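Local coordinates for putative 2OG-Fe(II) oxygenase family protein (Caulobacter crescentus CB15, PDB 3OOX) that probably acts as an iron(II)-dependent 2-oxoglutarate oxygenase, with activities likely to include ethene formation from 2-oxoglutarate and the accompanying oxidation of L-arginine, at residues A[143-146]-A[147-151]; A[229-232]-A[233-237]; A[8-11]-A[12-16]; A[277-281]-A[282-286]; A[41-45]-A[46-50]. All blocks are in the same frame, centred on the assembly; numbering follows the deposited sequence.

How the interactions relate
Interactions 1 and 2 are buried: helix 127-152 lays Val145, Leu146 and Ile149 against Ile229, Ile231 and Leu235, so aliphatic packing beside the main sheet dominates both. Interaction 3, partly buried, and interaction 5, at the surface, are turns leading into helices, capped by a serine or an aspartate; they meet where the Phe12 ring packs on Asp42. Polar groups mark the outer contacts: Tyr15 and Glu147 join interactions 3 and 1 by a probable hydrogen bond, and interactions 1 and 5 share one ethanediol through Lys144 and Asp42. Interaction 4, partly buried and farthest from the chain centre, is a loop with one short 3-10 segment; its Ile277 packs on Met234 and Arg237 of interaction 2.

Interaction 1 of 5, residues A[143-146]-A[147-151]. With EDO (1,2-ethanediol), chain E.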
loop_
_atom_site.group_PDB
_atom_site.type_symbol
_atom_site.label_atom_id
_atom_site.label_comp_id
_atom_site.label_asym_id
_atom_site.label_seq_id
_atom_site.Cartn_x
_atom_site.Cartn_y
_atom_site.Cartn_z
ATOM N N GLY A 143 6.029 -0.263 -10.366
ATOM C CA GLY A 143 6.820 0.442 -11.388
ATOM C C GLY A 143 6.060 0.606 -12.696
ATOM O O GLY A 143 6.131 1.655 -13.320
ATOM N N LYS A 144 5.361 -0.444 -13.137
ATOM C CA LYS A 144 4.591 -0.404 -14.373
ATOM C C LYS A 144 3.403 0.558 -14.267
ATOM O O LYS A 144 3.090 1.299 -15.191
ATOM C CB LYS A 144 4.178 -1.829 -14.774
ATOM C CG LYS A 144 5.386 -2.718 -15.095
ATOM C CD LYS A 144 5.103 -4.195 -15.345
ATOM C CE LYS A 144 6.406 -5.011 -15.170
ATOM N NZ LYS A 144 6.144 -6.453 -15.333
ATOM N N VAL A 145 2.739 0.562 -13.113
ATOM C CA VAL A 145 1.675 1.516 -12.835
ATOM C C VAL A 145 2.213 2.951 -12.846
ATOM O O VAL A 145 1.582 3.873 -13.371
ATOM C CB VAL A 145 0.999 1.164 -11.472
ATOM C CG1 VAL A 145 0.048 2.262 -11.044
ATOM C CG2 VAL A 145 0.285 -0.207 -11.593
ATOM N N LEU A 146 3.405 3.145 -12.301
ATOM C CA LEU A 146 4.015 4.457 -12.288
ATOM C C LEU A 146 4.371 4.917 -13.702
ATOM O O LEU A 146 4.325 6.113 -13.993
ATOM C CB LEU A 146 5.231 4.510 -11.351
ATOM C CG LEU A 146 4.817 4.589 -9.879
ATOM C CD1 LEU A 146 6.032 4.189 -9.014
ATOM C CD2 LEU A 146 4.277 5.969 -9.494
ATOM N N GLU A 147 4.740 3.977 -14.565
ATOM C CA GLU A 147 4.911 4.356 -15.992
ATOM C C GLU A 147 3.646 4.976 -16.587
ATOM O O GLU A 147 3.720 5.948 -17.327
ATOM C CB GLU A 147 5.321 3.163 -16.826
ATOM C CG GLU A 147 6.703 2.601 -16.580
ATOM C CD GLU A 147 6.932 1.349 -17.417
ATOM O OE1 GLU A 147 7.180 1.481 -18.642
ATOM O OE2 GLU A 147 6.843 0.234 -16.877
ATOM N N ALA A 148 2.502 4.359 -16.297
ATOM C CA ALA A 148 1.231 4.853 -16.758
ATOM C C ALA A 148 0.951 6.227 -16.150
ATOM O O ALA A 148 0.526 7.159 -16.845
ATOM C CB ALA A 148 0.155 3.876 -16.439
ATOM N N ILE A 149 1.194 6.367 -14.851
ATOM C CA ILE A 149 1.021 7.661 -14.179
ATOM C C ILE A 149 1.906 8.756 -14.811
ATOM O O ILE A 149 1.443 9.874 -15.068
ATOM C CB ILE A 149 1.254 7.533 -12.651
ATOM C CG1 ILE A 149 0.124 6.686 -12.031
ATOM C CG2 ILE A 149 1.335 8.900 -12.019
ATOM C CD1 ILE A 149 0.411 6.304 -10.581
ATOM N N ALA A 150 3.162 8.428 -15.060
ATOM C CA ALA A 150 4.108 9.358 -15.728
ATOM C C ALA A 150 3.587 9.826 -17.100
ATOM O O ALA A 150 3.509 11.027 -17.372
ATOM C CB ALA A 150 5.474 8.698 -15.842
ATOM N N THR A 151 3.141 8.877 -17.915
ATOM C CA THR A 151 2.587 9.219 -19.229
ATOM C C THR A 151 1.313 10.074 -19.090
ATOM O O THR A 151 1.110 11.039 -19.831
ATOM C CB THR A 151 2.365 7.934 -20.031
ATOM O OG1 THR A 151 3.649 7.352 -20.302
ATOM C CG2 THR A 151 1.614 8.202 -21.326
HETATM C C1 EDO E . 5.715 -6.202 -18.898
HETATM O O1 EDO E . 6.886 -6.745 -18.275
HETATM C C2 EDO E . 4.565 -7.194 -18.782
HETATM O O2 EDO E . 4.217 -7.363 -17.392
#
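Glu147 lies beside Lys144 on one helix, the two side chains pointing the same way. Starting at CB, the glutamate first rests 3.3 Å from Lys144 O, the carbonyl one turn back. With CG anti to its own carbonyl carbon (chi1 -68°), the chain runs back along the helix, and Glu147 CG comes to 3.4 Å from Gly143 O, the acceptor of the residue's own N-H. The extended chain then carries Glu147 OE2 alongside the lysine, 3.4 Å from Lys144 CA and 3.7 Å from Lys144 CG. The two charged ends do not meet: Lys144 NZ and Glu147 OE2 are 6.9 Å apart; the extended lysine chain carries NZ on to both hydroxyls of a bound ethanediol. The carboxylate is instead held by Tyr15 through OE2 and by a salt bridge from Arg157 to OE1. On the inner face Ile149 CD1 lies 4.0 Å from Leu146 CD2 and near Val145 CG1, and these three side chains all rest on Ile197. In the backbone, Ile149 N bonds almost straight to Val145 O (2.9 Å, 164°). Charged side chains on one face and aliphatic ones on the other are typical of an amphipathic helix packed against a sheet.

Interaction 2 of 5, residues A[229-232]-A[233-237]; sequences INIG and DMLER. With EDO (1,2-ethanediol), chain G.
Gly232 O is gripped by two backbone N-H groups of the first helical turn. Glu236 N reaches it at 3.0 Å in a nearly straight bond (171°) lying in the carbonyl plane, whereas Leu235 N, at 3.1 Å, adds a weak bond from a more bent approach. Gly232 is the N-cap residue here, the point where strand 227-231 of the main sheet turns into helix 233-238. The apolar part is carried by Ile231, whose CD1 touches Leu235 CD2 at 3.7 Å, the two side chains crossing at a slant. Leu235 CG stands opposite its own backbone N (chi1 -179°), which swings the isobutyl group back toward the strand; Ile231 CG2 meanwhile lies 3.9 Å from Glu236 N. The polar ends leave this contact: Asp233 binds Ser245 and forms a salt bridge with Arg305, and Glu236 accepts from Ser245 N. Arg237 extends to a bound ethanediol, probably from the crystallisation liquor, with NH1 bonded to its O2 at 2.9 Å and NH2 to its O1 at 2.8 Å. Replacing Arg237 by an alanine would probably leave both diol oxygens without these donors. The chemistry implies a division of work: a carbonyl and two aliphatic chains fix the strand-to-helix turn, while charged ends tie it to neighbouring loops and to helix 298-309.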
loop_
_atom_site.group_PDB
_atom_site.type_symbol
_atom_site.label_atom_id
_atom_site.label_comp_id
_atom_site.label_asym_id
_atom_site.label_seq_id
_atom_site.Cartn_x
_atom_site.Cartn_y
_atom_site.Cartn_z
ATOM N N ILE A 229 -5.247 0.066 -6.368
ATOM C CA ILE A 229 -4.073 0.911 -6.216
ATOM C C ILE A 229 -4.498 2.309 -5.813
ATOM O O ILE A 229 -5.462 2.832 -6.357
ATOM C CB ILE A 229 -3.278 0.988 -7.513
ATOM C CG1 ILE A 229 -2.947 -0.436 -7.994
ATOM C CG2 ILE A 229 -1.973 1.822 -7.296
ATOM C CD1 ILE A 229 -2.764 -0.571 -9.475
ATOM N N ASN A 230 -3.790 2.904 -4.861
ATOM C CA ASN A 230 -4.075 4.312 -4.455
ATOM C C ASN A 230 -2.836 5.178 -4.403
ATOM O O ASN A 230 -1.719 4.709 -4.106
ATOM C CB ASN A 230 -4.850 4.416 -3.126
ATOM C CG ASN A 230 -4.094 3.873 -1.940
ATOM O OD1 ASN A 230 -3.914 2.658 -1.826
ATOM N ND2 ASN A 230 -3.636 4.769 -1.037
ATOM N N ILE A 231 -3.063 6.457 -4.686
ATOM C CA ILE A 231 -2.065 7.508 -4.588
ATOM C C ILE A 231 -1.790 7.791 -3.103
ATOM O O ILE A 231 -2.740 7.867 -2.313
ATOM C CB ILE A 231 -2.604 8.816 -5.221
ATOM C CG1 ILE A 231 -3.045 8.558 -6.678
ATOM C CG2 ILE A 231 -1.572 9.989 -5.074
ATOM C CD1 ILE A 231 -1.925 8.140 -7.621
ATOM N N GLY A 232 -0.518 7.983 -2.724
ATOM C CA GLY A 232 -0.160 8.384 -1.377
ATOM C C GLY A 232 0.346 9.814 -1.339
ATOM O O GLY A 232 0.577 10.447 -2.395
ATOM N N ASP A 233 0.591 10.301 -0.130
ATOM C CA ASP A 233 0.881 11.698 0.053
ATOM C C ASP A 233 2.166 12.133 -0.675
ATOM O O ASP A 233 2.222 13.303 -1.082
ATOM C CB ASP A 233 1.048 12.034 1.532
ATOM C CG ASP A 233 -0.246 11.962 2.310
ATOM O OD1 ASP A 233 -1.345 11.858 1.711
ATOM O OD2 ASP A 233 -0.152 12.009 3.547
HETATM N N MSE A 234 3.181 11.280 -0.797
HETATM C CA MSE A 234 4.418 11.684 -1.488
HETATM C C MSE A 234 4.127 12.051 -2.935
HETATM O O MSE A 234 4.653 13.049 -3.451
HETATM C CB MSE A 234 5.476 10.570 -1.455
HETATM C CG MSE A 234 6.145 10.358 -0.132
HETATM SE SE MSE A 234 7.281 8.768 -0.134
HETATM C CE MSE A 234 7.948 8.854 1.661
ATOM N N LEU A 235 3.295 11.254 -3.613
ATOM C CA LEU A 235 3.003 11.495 -5.013
ATOM C C LEU A 235 2.028 12.654 -5.142
ATOM O O LEU A 235 2.126 13.472 -6.078
ATOM C CB LEU A 235 2.465 10.217 -5.644
ATOM C CG LEU A 235 2.101 10.232 -7.117
ATOM C CD1 LEU A 235 3.238 10.781 -7.991
ATOM C CD2 LEU A 235 1.721 8.819 -7.606
ATOM N N GLU A 236 1.071 12.761 -4.212
ATOM C CA GLU A 236 0.183 13.927 -4.168
ATOM C C GLU A 236 1.021 15.204 -4.109
ATOM O O GLU A 236 0.766 16.158 -4.884
ATOM C CB GLU A 236 -0.786 13.848 -2.973
ATOM C CG GLU A 236 -1.703 15.062 -2.830
ATOM C CD GLU A 236 -2.555 14.976 -1.586
ATOM O OE1 GLU A 236 -1.976 15.006 -0.488
ATOM O OE2 GLU A 236 -3.781 14.854 -1.736
ATOM N N ARG A 237 2.040 15.223 -3.246
ATOM C CA ARG A 237 2.857 16.429 -3.087
ATOM C C ARG A 237 3.669 16.720 -4.352
ATOM O O ARG A 237 3.712 17.877 -4.824
ATOM C CB ARG A 237 3.760 16.305 -1.870
ATOM C CG ARG A 237 4.736 17.460 -1.709
ATOM C CD ARG A 237 5.323 17.513 -0.327
ATOM N NE ARG A 237 6.345 18.562 -0.267
ATOM C CZ ARG A 237 6.680 19.247 0.815
ATOM N NH1 ARG A 237 6.070 19.051 1.989
ATOM N NH2 ARG A 237 7.657 20.169 0.737
HETATM C C1 EDO G . 8.067 22.220 4.101
HETATM O O1 EDO G . 8.470 21.814 2.787
HETATM C C2 EDO G . 6.771 21.523 4.501
HETATM O O2 EDO G . 6.937 20.100 4.535
#

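Interaction 3 of 5, residues A[8-11]-A[12-16]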
loop_
_atom_site.group_PDB
_atom_site.type_symbol
_atom_site.label_atom_id
_atom_site.label_comp_id
_atom_site.label_asym_id
_atom_site.label_seq_id
_atom_site.Cartn_x
_atom_site.Cartn_y
_atom_site.Cartn_z
ATOM N N ASP A 8 -14.471 1.153 -12.040
ATOM C CA ASP A 8 -14.405 0.089 -13.046
ATOM C C ASP A 8 -12.951 -0.331 -13.259
ATOM O O ASP A 8 -12.074 0.538 -13.313
ATOM C CB ASP A 8 -14.967 0.581 -14.384
ATOM C CG ASP A 8 -16.463 0.927 -14.324
ATOM O OD1 ASP A 8 -17.196 0.359 -13.485
ATOM O OD2 ASP A 8 -16.898 1.761 -15.147
ATOM N N PRO A 9 -12.682 -1.648 -13.339
ATOM C CA PRO A 9 -11.297 -2.069 -13.578
ATOM C C PRO A 9 -10.765 -1.678 -14.961
ATOM O O PRO A 9 -11.547 -1.575 -15.934
ATOM C CB PRO A 9 -11.327 -3.592 -13.408
ATOM C CG PRO A 9 -12.652 -3.923 -12.819
ATOM C CD PRO A 9 -13.575 -2.779 -13.034
ATOM N N VAL A 10 -9.464 -1.440 -15.011
ATOM C CA VAL A 10 -8.708 -1.216 -16.245
ATOM C C VAL A 10 -7.813 -2.440 -16.412
ATOM O O VAL A 10 -7.082 -2.799 -15.517
ATOM C CB VAL A 10 -7.858 0.062 -16.171
ATOM C CG1 VAL A 10 -6.990 0.277 -17.463
ATOM C CG2 VAL A 10 -8.738 1.300 -15.908
ATOM N N SER A 11 -7.898 -3.120 -17.563
ATOM C CA SER A 11 -7.136 -4.337 -17.758
ATOM C C SER A 11 -5.647 -4.058 -17.979
ATOM O O SER A 11 -5.287 -3.289 -18.862
ATOM C CB SER A 11 -7.664 -5.138 -18.959
ATOM O OG SER A 11 -6.860 -6.286 -19.136
ATOM N N PHE A 12 -4.825 -4.751 -17.204
ATOM C CA PHE A 12 -3.387 -4.743 -17.397
ATOM C C PHE A 12 -3.002 -5.250 -18.804
ATOM O O PHE A 12 -1.911 -4.965 -19.261
ATOM C CB PHE A 12 -2.680 -5.533 -16.294
ATOM C CG PHE A 12 -1.189 -5.480 -16.389
ATOM C CD1 PHE A 12 -0.508 -4.289 -16.164
ATOM C CD2 PHE A 12 -0.468 -6.588 -16.745
ATOM C CE1 PHE A 12 0.880 -4.227 -16.276
ATOM C CE2 PHE A 12 0.919 -6.523 -16.882
ATOM C CZ PHE A 12 1.579 -5.357 -16.638
ATOM N N SER A 13 -3.881 -5.970 -19.495
ATOM C CA SER A 13 -3.559 -6.415 -20.861
ATOM C C SER A 13 -3.277 -5.203 -21.774
ATOM O O SER A 13 -2.537 -5.315 -22.768
ATOM C CB SER A 13 -4.697 -7.291 -21.404
ATOM O OG SER A 13 -5.855 -6.516 -21.627
ATOM N N LEU A 14 -3.836 -4.041 -21.431
ATOM C CA LEU A 14 -3.629 -2.829 -22.188
ATOM C C LEU A 14 -2.221 -2.256 -22.042
ATOM O O LEU A 14 -1.805 -1.455 -22.872
ATOM C CB LEU A 14 -4.663 -1.749 -21.835
ATOM C CG LEU A 14 -6.119 -2.129 -22.137
ATOM C CD1 LEU A 14 -7.040 -1.037 -21.585
ATOM C CD2 LEU A 14 -6.450 -2.404 -23.621
ATOM N N TYR A 15 -1.496 -2.623 -20.982
ATOM C CA TYR A 15 -0.140 -2.116 -20.781
ATOM C C TYR A 15 0.729 -2.406 -22.015
ATOM O O TYR A 15 1.411 -1.508 -22.491
ATOM C CB TYR A 15 0.452 -2.710 -19.498
ATOM C CG TYR A 15 1.916 -2.379 -19.261
ATOM C CD1 TYR A 15 2.289 -1.245 -18.557
ATOM C CD2 TYR A 15 2.916 -3.224 -19.723
ATOM C CE1 TYR A 15 3.662 -0.954 -18.339
ATOM C CE2 TYR A 15 4.255 -2.961 -19.494
ATOM C CZ TYR A 15 4.628 -1.834 -18.814
ATOM O OH TYR A 15 5.993 -1.580 -18.632
ATOM N N ALA A 16 0.655 -3.630 -22.535
ATOM C CA ALA A 16 1.339 -4.017 -23.783
ATOM C C ALA A 16 0.496 -3.696 -25.014
ATOM O O ALA A 16 1.034 -3.231 -26.022
ATOM C CB ALA A 16 1.691 -5.515 -23.760
#
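Ser11, Phe12 and Leu14 bury the most surface in this turn, and Ser11 holds it together. Its OG stands opposite the backbone N (chi1 178°) and leans over the turn, accepting from Ser13 N at 3.0 Å (151°); Ser13 OG comes to 2.7 Å from the same Ser11 OG, which also pairs with Asp40. Ser11 O in turn takes Leu14 N at 3.0 Å, the donor sitting well above the carbonyl plane. Leu14 folds back over that carbonyl, with its CB 3.4 Å from Ser11 O, and its CD1 approaches Val10 CG1 at 4.3 Å, loosely, while both side chains rest on Phe22. Phe12 turns its ring the other way, onto Met141 and Lys144 of helix 127-152. A valine in place of Ser11 would probably leave Ser13 N without its side-chain acceptor and Asp40 without a hydroxyl partner. Hydroxyl to i+2 and carbonyl to i+3 bonds together make a serine ST motif, here capping the short helix 13-17 just after edge strand 10-11.

Interaction 4 of 5, residues A[277-281]-A[282-286]. With EDO (1,2-ethanediol), chain H.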
loop_
_atom_site.group_PDB
_atom_site.type_symbol
_atom_site.label_atom_id
_atom_site.label_comp_id
_atom_site.label_asym_id
_atom_site.label_seq_id
_atom_site.Cartn_x
_atom_site.Cartn_y
_atom_site.Cartn_z
ATOM N N ILE A 277 11.766 15.586 -3.571
ATOM C CA ILE A 277 10.441 15.868 -4.069
ATOM C C ILE A 277 10.350 17.366 -4.308
ATOM O O ILE A 277 10.329 18.162 -3.361
ATOM C CB ILE A 277 9.310 15.397 -3.078
ATOM C CG1 ILE A 277 9.466 13.912 -2.747
ATOM C CG2 ILE A 277 7.921 15.728 -3.628
ATOM C CD1 ILE A 277 8.540 13.474 -1.615
ATOM N N LYS A 278 10.305 17.727 -5.582
ATOM C CA LYS A 278 10.223 19.108 -6.036
ATOM C C LYS A 278 9.063 19.196 -7.030
ATOM O O LYS A 278 8.944 18.399 -7.962
ATOM C CB LYS A 278 11.552 19.548 -6.657
ATOM C CG LYS A 278 11.501 20.943 -7.268
ATOM C CD LYS A 278 12.881 21.374 -7.765
ATOM C CE LYS A 278 12.846 22.813 -8.268
ATOM N NZ LYS A 278 11.933 22.978 -9.446
ATOM N N THR A 279 8.176 20.161 -6.803
ATOM C CA THR A 279 6.900 20.188 -7.512
ATOM C C THR A 279 7.079 20.117 -9.018
ATOM O O THR A 279 7.898 20.854 -9.600
ATOM C CB THR A 279 6.106 21.457 -7.168
ATOM O OG1 THR A 279 6.189 21.689 -5.746
ATOM C CG2 THR A 279 4.644 21.318 -7.665
ATOM N N LEU A 280 6.306 19.249 -9.665
ATOM C CA LEU A 280 6.357 19.153 -11.124
ATOM C C LEU A 280 5.889 20.478 -11.708
ATOM O O LEU A 280 4.800 20.971 -11.401
ATOM C CB LEU A 280 5.481 18.012 -11.626
ATOM C CG LEU A 280 5.902 16.593 -11.208
ATOM C CD1 LEU A 280 4.854 15.599 -11.656
ATOM C CD2 LEU A 280 7.272 16.221 -11.775
ATOM N N GLN A 281 6.706 21.066 -12.585
ATOM C CA GLN A 281 6.371 22.388 -13.065
ATOM C C GLN A 281 5.123 22.386 -13.914
ATOM O O GLN A 281 4.392 23.367 -13.920
ATOM C CB GLN A 281 7.552 23.046 -13.788
ATOM C CG GLN A 281 8.531 23.700 -12.798
ATOM C CD GLN A 281 7.908 24.890 -12.042
ATOM O OE1 GLN A 281 7.298 25.786 -12.647
ATOM N NE2 GLN A 281 8.059 24.897 -10.715
ATOM N N ASN A 282 4.841 21.274 -14.599
ATOM C CA ASN A 282 3.606 21.202 -15.385
ATOM C C ASN A 282 2.338 21.015 -14.548
ATOM O O ASN A 282 1.228 21.083 -15.080
ATOM C CB ASN A 282 3.716 20.193 -16.540
ATOM C CG ASN A 282 3.757 18.766 -16.089
ATOM O OD1 ASN A 282 3.740 18.469 -14.893
ATOM N ND2 ASN A 282 3.824 17.846 -17.063
ATOM N N CYS A 283 2.521 20.813 -13.234
ATOM C CA CYS A 283 1.407 20.834 -12.281
ATOM C C CYS A 283 1.258 22.164 -11.548
ATOM O O CYS A 283 0.402 22.297 -10.659
ATOM C CB CYS A 283 1.569 19.707 -11.262
ATOM S SG CYS A 283 1.524 18.066 -12.011
ATOM N N VAL A 284 2.066 23.163 -11.935
ATOM C CA VAL A 284 2.019 24.495 -11.357
ATOM C C VAL A 284 1.453 25.412 -12.433
ATOM O O VAL A 284 2.037 25.540 -13.528
ATOM C CB VAL A 284 3.422 24.966 -10.899
ATOM C CG1 VAL A 284 3.373 26.421 -10.420
ATOM C CG2 VAL A 284 3.975 24.033 -9.809
ATOM N N THR A 285 0.316 26.029 -12.125
ATOM C CA THR A 285 -0.399 26.894 -13.066
ATOM C C THR A 285 -0.919 28.116 -12.313
ATOM O O THR A 285 -0.829 28.183 -11.081
ATOM C CB THR A 285 -1.604 26.158 -13.687
ATOM O OG1 THR A 285 -2.531 25.834 -12.632
ATOM C CG2 THR A 285 -1.155 24.870 -14.447
ATOM N N ALA A 286 -1.473 29.076 -13.058
ATOM C CA ALA A 286 -2.152 30.219 -12.468
ATOM C C ALA A 286 -3.237 29.818 -11.488
ATOM O O ALA A 286 -3.361 30.409 -10.415
ATOM C CB ALA A 286 -2.750 31.122 -13.574
HETATM C C1 EDO H . 9.390 18.809 -14.294
HETATM O O1 EDO H . 9.190 19.818 -13.265
HETATM C C2 EDO H . 8.107 18.233 -14.927
HETATM O O2 EDO H . 7.199 19.231 -15.439
#
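Two successive i to i+3 bonds, Cys283 N to Leu280 O at 2.9 Å and Val284 N to Gln281 O at 3.1 Å, coil the backbone, each donor standing well above the plane of the carbonyl it meets. Across the coil, Thr279 CG2 and Val284 CG2 touch at 3.5 Å, their side chains crossing at about a right angle. Leu280 packs its CB 4.0 Å from Cys283 SG and reaches on to Leu238 and Phe159. This is a short 3-10 turn in the loop that joins strands 276-277 and 296-297 of a two-stranded antiparallel sheet. At its start two neighbouring N-H groups face one ethanediol: Gln281 N bonds to its O1 at 2.9 Å (172°), and Asn282 N to its O2 at 3.2 Å. Asn282 CG sits between its backbone N and carbonyl carbon (chi1 70°), which brings OD1 to 3.7 Å from Leu280 CB, while ND2 donates to Leu153 O. Thr279 OG1 is paired with Asp290, and Cys283 O accepts from Asn240 ND2.

Interaction 5 of 5, residues A[41-45]-A[46-50]. With EDO (1,2-ethanediol), chain E.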
loop_
_atom_site.group_PDB
_atom_site.type_symbol
_atom_site.label_atom_id
_atom_site.label_comp_id
_atom_site.label_asym_id
_atom_site.label_seq_id
_atom_site.Cartn_x
_atom_site.Cartn_y
_atom_site.Cartn_z
ATOM N N TYR A 41 -3.792 -8.974 -14.084
ATOM C CA TYR A 41 -2.348 -8.808 -13.803
ATOM C C TYR A 41 -1.619 -10.058 -14.252
ATOM O O TYR A 41 -2.229 -11.123 -14.432
ATOM C CB TYR A 41 -2.051 -8.470 -12.336
ATOM C CG TYR A 41 -2.645 -9.380 -11.255
ATOM C CD1 TYR A 41 -2.329 -10.737 -11.184
ATOM C CD2 TYR A 41 -3.496 -8.857 -10.280
ATOM C CE1 TYR A 41 -2.849 -11.552 -10.169
ATOM C CE2 TYR A 41 -4.016 -9.661 -9.265
ATOM C CZ TYR A 41 -3.688 -11.004 -9.210
ATOM O OH TYR A 41 -4.209 -11.798 -8.197
ATOM N N ASP A 42 -0.312 -9.939 -14.441
ATOM C CA ASP A 42 0.458 -11.076 -14.952
ATOM C C ASP A 42 1.280 -11.758 -13.874
ATOM O O ASP A 42 2.076 -12.658 -14.185
ATOM C CB ASP A 42 1.333 -10.654 -16.153
ATOM C CG ASP A 42 2.394 -9.656 -15.792
ATOM O OD1 ASP A 42 2.344 -9.089 -14.679
ATOM O OD2 ASP A 42 3.287 -9.422 -16.647
ATOM N N LEU A 43 1.072 -11.347 -12.613
ATOM C CA LEU A 43 1.758 -11.957 -11.480
ATOM C C LEU A 43 1.346 -13.412 -11.388
ATOM O O LEU A 43 0.193 -13.731 -11.548
ATOM C CB LEU A 43 1.389 -11.273 -10.163
ATOM C CG LEU A 43 1.981 -9.908 -9.823
ATOM C CD1 LEU A 43 1.464 -8.796 -10.738
ATOM C CD2 LEU A 43 1.614 -9.626 -8.366
ATOM N N ASP A 44 2.303 -14.280 -11.116
ATOM C CA ASP A 44 2.043 -15.707 -10.968
ATOM C C ASP A 44 1.168 -15.941 -9.731
ATOM O O ASP A 44 1.646 -15.767 -8.593
ATOM C CB ASP A 44 3.393 -16.420 -10.819
ATOM C CG ASP A 44 3.279 -17.928 -10.742
ATOM O OD1 ASP A 44 2.194 -18.476 -10.441
ATOM O OD2 ASP A 44 4.325 -18.566 -10.987
ATOM N N GLN A 45 -0.088 -16.333 -9.950
ATOM C CA GLN A 45 -1.019 -16.532 -8.832
ATOM C C GLN A 45 -0.589 -17.617 -7.858
ATOM O O GLN A 45 -0.790 -17.501 -6.645
ATOM C CB GLN A 45 -2.429 -16.802 -9.321
ATOM C CG GLN A 45 -3.495 -16.700 -8.240
ATOM C CD GLN A 45 -3.598 -15.287 -7.710
ATOM O OE1 GLN A 45 -3.734 -14.349 -8.494
ATOM N NE2 GLN A 45 -3.544 -15.125 -6.388
ATOM N N ALA A 46 0.002 -18.700 -8.354
ATOM C CA ALA A 46 0.505 -19.705 -7.434
ATOM C C ALA A 46 1.577 -19.175 -6.465
ATOM O O ALA A 46 1.623 -19.573 -5.302
ATOM C CB ALA A 46 1.028 -20.926 -8.234
ATOM N N ARG A 47 2.400 -18.234 -6.918
ATOM C CA ARG A 47 3.419 -17.665 -6.056
ATOM C C ARG A 47 2.827 -16.592 -5.132
ATOM O O ARG A 47 3.270 -16.470 -3.978
ATOM C CB ARG A 47 4.589 -17.137 -6.870
ATOM C CG ARG A 47 5.290 -18.240 -7.666
ATOM C CD ARG A 47 6.571 -17.740 -8.320
ATOM N NE ARG A 47 7.670 -17.673 -7.363
ATOM C CZ ARG A 47 8.955 -17.580 -7.689
ATOM N NH1 ARG A 47 9.329 -17.527 -8.962
ATOM N NH2 ARG A 47 9.872 -17.526 -6.732
ATOM N N ILE A 48 1.806 -15.861 -5.601
ATOM C CA ILE A 48 1.042 -14.972 -4.683
ATOM C C ILE A 48 0.472 -15.861 -3.572
ATOM O O ILE A 48 0.680 -15.602 -2.371
ATOM C CB ILE A 48 -0.127 -14.215 -5.373
ATOM C CG1 ILE A 48 0.377 -13.153 -6.357
ATOM C CG2 ILE A 48 -1.074 -13.543 -4.321
ATOM C CD1 ILE A 48 -0.738 -12.568 -7.204
ATOM N N ASP A 49 -0.188 -16.959 -3.975
ATOM C CA ASP A 49 -0.862 -17.837 -3.014
ATOM C C ASP A 49 0.119 -18.478 -2.025
ATOM O O ASP A 49 -0.208 -18.656 -0.836
ATOM C CB ASP A 49 -1.688 -18.921 -3.728
ATOM C CG ASP A 49 -2.910 -18.376 -4.435
ATOM O OD1 ASP A 49 -3.230 -17.166 -4.319
ATOM O OD2 ASP A 49 -3.568 -19.176 -5.126
ATOM N N ALA A 50 1.319 -18.813 -2.493
ATOM C CA ALA A 50 2.386 -19.325 -1.619
ATOM C C ALA A 50 2.810 -18.293 -0.572
ATOM O O ALA A 50 3.037 -18.640 0.586
ATOM C CB ALA A 50 3.581 -19.757 -2.424
HETATM C C1 EDO E . 5.715 -6.202 -18.898
HETATM O O1 EDO E . 6.886 -6.745 -18.275
HETATM C C2 EDO E . 4.565 -7.194 -18.782
HETATM O O2 EDO E . 4.217 -7.363 -17.392
HETATM O O HOH W 1 6.985 -17.755 -11.393
#
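Ile48 and Tyr41 meet from opposite directions at the start of helix 45-59, where Asp44 is the N-cap residue. The close-packed part gathers round one methyl group: Ile48 CD1 lies 3.7 Å from Tyr41 OH, obliquely to the ring, and 3.9 Å from Leu43 CB, the leucine and isoleucine side chains crossing at about a right angle. Gln45 closes over the same methyl. Its chain bends at chi2 (65°), which turns the amide forward along the helix, between Tyr41 and Asp49. Tyr41 OH donates to Gln45 OE1 at 2.6 Å, on a lone pair in the carbonyl plane, and the oxygen lies at the edge of the tyrosine ring. Held at OE1 by Tyr41 and at NE2 by Asp49, the amide is probably fixed in rotation. In the backbone, Asp44 O takes Ile48 N in a good helical bond, together with a weak one from Arg47 N. The other side is looser. Asp44 OD1 caps Ala46 N only weakly at 3.0 Å (121°). A water donates to Asp44 OD2 at 2.8 Å; its weak link to Arg47 NH1 is doubtful, since the arginine was modelled in two conformers, and in the one given Asp44 OD2 stays 5.0 Å from Arg47 NE. At the margin of the packed part, Gln45 NE2 reaches Asp49 OD1 at 2.9 Å from above the carboxylate plane, with that oxygen lying in the plane of the amide.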